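Local coordinates for protein V-type ATP synthase subunit F (Archaeoglobus fulgidus, PDB 2I4R) that probably serves as subunit F of the A-type ATP synthase, the membrane-bound rotary machine that makes ATP from ADP using a proton gradient, at residues Y33-T36 against E40-K43. Residues are numbered along the deposited sequence; the frame is centred on the assembly and turned at random.
Sequences YEVT and EIVK
Thr36 meets the Glu40 carboxylate end-on at OE1, and Val35 lies over a face of the peptide group that follows it. At the carboxylate, Thr36 OG1 donates to Glu40 OE1 at 2.5 Å, arriving almost in line with the C-O bond. The backbone N-H of Thr36 approaches the same oxygen from well off the carboxylate plane, and this second bond is weak, with Thr36 N 3.4 Å from Glu40 OE1 and an angle of 133°. Ser37 OG also bonds to OE1, so both hydroxyls of the turn converge on one oxygen. Glu40 reaches them because CG lies beside its own backbone N (chi1 -59°) and the chain then runs extended, which lays it alongside the Thr36 side chain, both pointing the same way. Replacing Glu40 by an alanine removes this shared oxygen and would probably leave the Thr36 and Ser37 hydroxyls without their common acceptor and the turn before the helix freer to shift.

Deeper in, Val35 CG2 sits over one face of the Glu40-Ile41 peptide, 3.3 Å from Glu40 O. The other methyl, Val35 CG1, faces the Ile41 side chain; the two side chains cross at about a right angle. This apolar pair is buried, whereas the Thr36 hydroxyl is on the exposed side.

The contact closes a tight strand-to-helix connection: strand 32-34, at one edge of the parallel sheet in the order 2-1-3-4, passes through a short turn into helix 38-50, which leads on to strand 54-60 in a beta-alpha-beta crossover. Val35 still bonds through its backbone to Gly16 at the end of strand 11-16, and also touches Ala44 of helix 38-50, while Ile41 extends to Tyr63 and Lys66 in the loop beyond strand 54-60.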
loop_
_atom_site.group_PDB
_atom_site.type_symbol
_atom_site.label_atom_id
_atom_site.label_comp_id
_atom_site.label_asym_id
_atom_site.label_seq_id
_atom_site.Cartn_x
_atom_site.Cartn_y
_atom_site.Cartn_z
ATOM N N TYR B 33 -5.824 -7.112 -12.451
ATOM C CA TYR B 33 -6.792 -8.195 -12.276
ATOM C C TYR B 33 -8.148 -7.602 -11.870
ATOM O O TYR B 33 -8.297 -7.168 -10.730
ATOM C CB TYR B 33 -6.355 -9.131 -11.149
ATOM C CG TYR B 33 -5.218 -10.077 -11.452
ATOM C CD1 TYR B 33 -5.464 -11.391 -11.874
ATOM C CD2 TYR B 33 -3.884 -9.672 -11.292
ATOM C CE1 TYR B 33 -4.407 -12.275 -12.133
ATOM C CE2 TYR B 33 -2.822 -10.553 -11.546
ATOM C CZ TYR B 33 -3.091 -11.844 -11.969
ATOM O OH TYR B 33 -2.044 -12.679 -12.272
ATOM N N GLU B 34 -9.129 -7.584 -12.776
ATOM C CA GLU B 34 -10.468 -7.054 -12.460
ATOM C C GLU B 34 -11.150 -8.014 -11.496
ATOM O O GLU B 34 -11.204 -9.216 -11.745
ATOM C CB GLU B 34 -11.322 -6.932 -13.721
ATOM C CG GLU B 34 -10.766 -5.984 -14.770
ATOM C CD GLU B 34 -11.044 -4.530 -14.447
ATOM O OE1 GLU B 34 -10.767 -4.109 -13.302
ATOM O OE2 GLU B 34 -11.535 -3.806 -15.343
ATOM N N VAL B 35 -11.690 -7.485 -10.406
ATOM C CA VAL B 35 -12.309 -8.343 -9.413
ATOM C C VAL B 35 -13.531 -7.777 -8.694
ATOM O O VAL B 35 -13.627 -6.587 -8.429
ATOM C CB VAL B 35 -11.248 -8.760 -8.374
ATOM C CG1 VAL B 35 -11.868 -8.899 -7.002
ATOM C CG2 VAL B 35 -10.597 -10.063 -8.810
ATOM N N THR B 36 -14.456 -8.667 -8.364
ATOM C CA THR B 36 -15.679 -8.301 -7.676
ATOM C C THR B 36 -16.086 -9.420 -6.715
ATOM O O THR B 36 -16.056 -9.264 -5.488
ATOM C CB THR B 36 -16.792 -8.083 -8.689
ATOM O OG1 THR B 36 -16.675 -9.069 -9.722
ATOM C CG2 THR B 36 -16.695 -6.695 -9.298
ATOM N N GLU B 40 -13.558 -14.436 -6.783
ATOM C CA GLU B 40 -12.675 -13.869 -7.797
ATOM C C GLU B 40 -11.479 -13.173 -7.162
ATOM O O GLU B 40 -10.395 -13.141 -7.742
ATOM C CB GLU B 40 -13.438 -12.874 -8.663
ATOM C CG GLU B 40 -14.621 -13.479 -9.381
ATOM C CD GLU B 40 -15.311 -12.496 -10.307
ATOM O OE1 GLU B 40 -15.807 -11.451 -9.823
ATOM O OE2 GLU B 40 -15.356 -12.773 -11.524
ATOM N N ILE B 41 -11.688 -12.612 -5.976
ATOM C CA ILE B 41 -10.626 -11.930 -5.257
ATOM C C ILE B 41 -9.575 -12.961 -4.886
ATOM O O ILE B 41 -8.385 -12.799 -5.168
ATOM C CB ILE B 41 -11.140 -11.297 -3.949
ATOM C CG1 ILE B 41 -12.280 -10.324 -4.250
ATOM C CG2 ILE B 41 -10.006 -10.589 -3.236
ATOM C CD1 ILE B 41 -12.805 -9.585 -3.033
ATOM N N VAL B 42 -10.039 -14.033 -4.254
ATOM C CA VAL B 42 -9.176 -15.107 -3.792
ATOM C C VAL B 42 -8.419 -15.830 -4.903
ATOM O O VAL B 42 -7.256 -16.189 -4.727
ATOM C CB VAL B 42 -9.987 -16.133 -2.981
ATOM C CG1 VAL B 42 -9.068 -17.201 -2.421
ATOM C CG2 VAL B 42 -10.734 -15.428 -1.861
ATOM N N LYS B 43 -9.066 -16.053 -6.041
ATOM C CA LYS B 43 -8.386 -16.741 -7.127
ATOM C C LYS B 43 -7.301 -15.836 -7.672
ATOM O O LYS B 43 -6.177 -16.273 -7.877
ATOM C CB LYS B 43 -9.355 -17.109 -8.254
ATOM C CG LYS B 43 -8.695 -17.989 -9.317
ATOM C CD LYS B 43 -9.458 -18.052 -10.654
ATOM C CE LYS B 43 -8.642 -18.837 -11.692
ATOM N NZ LYS B 43 -9.195 -18.775 -13.067
#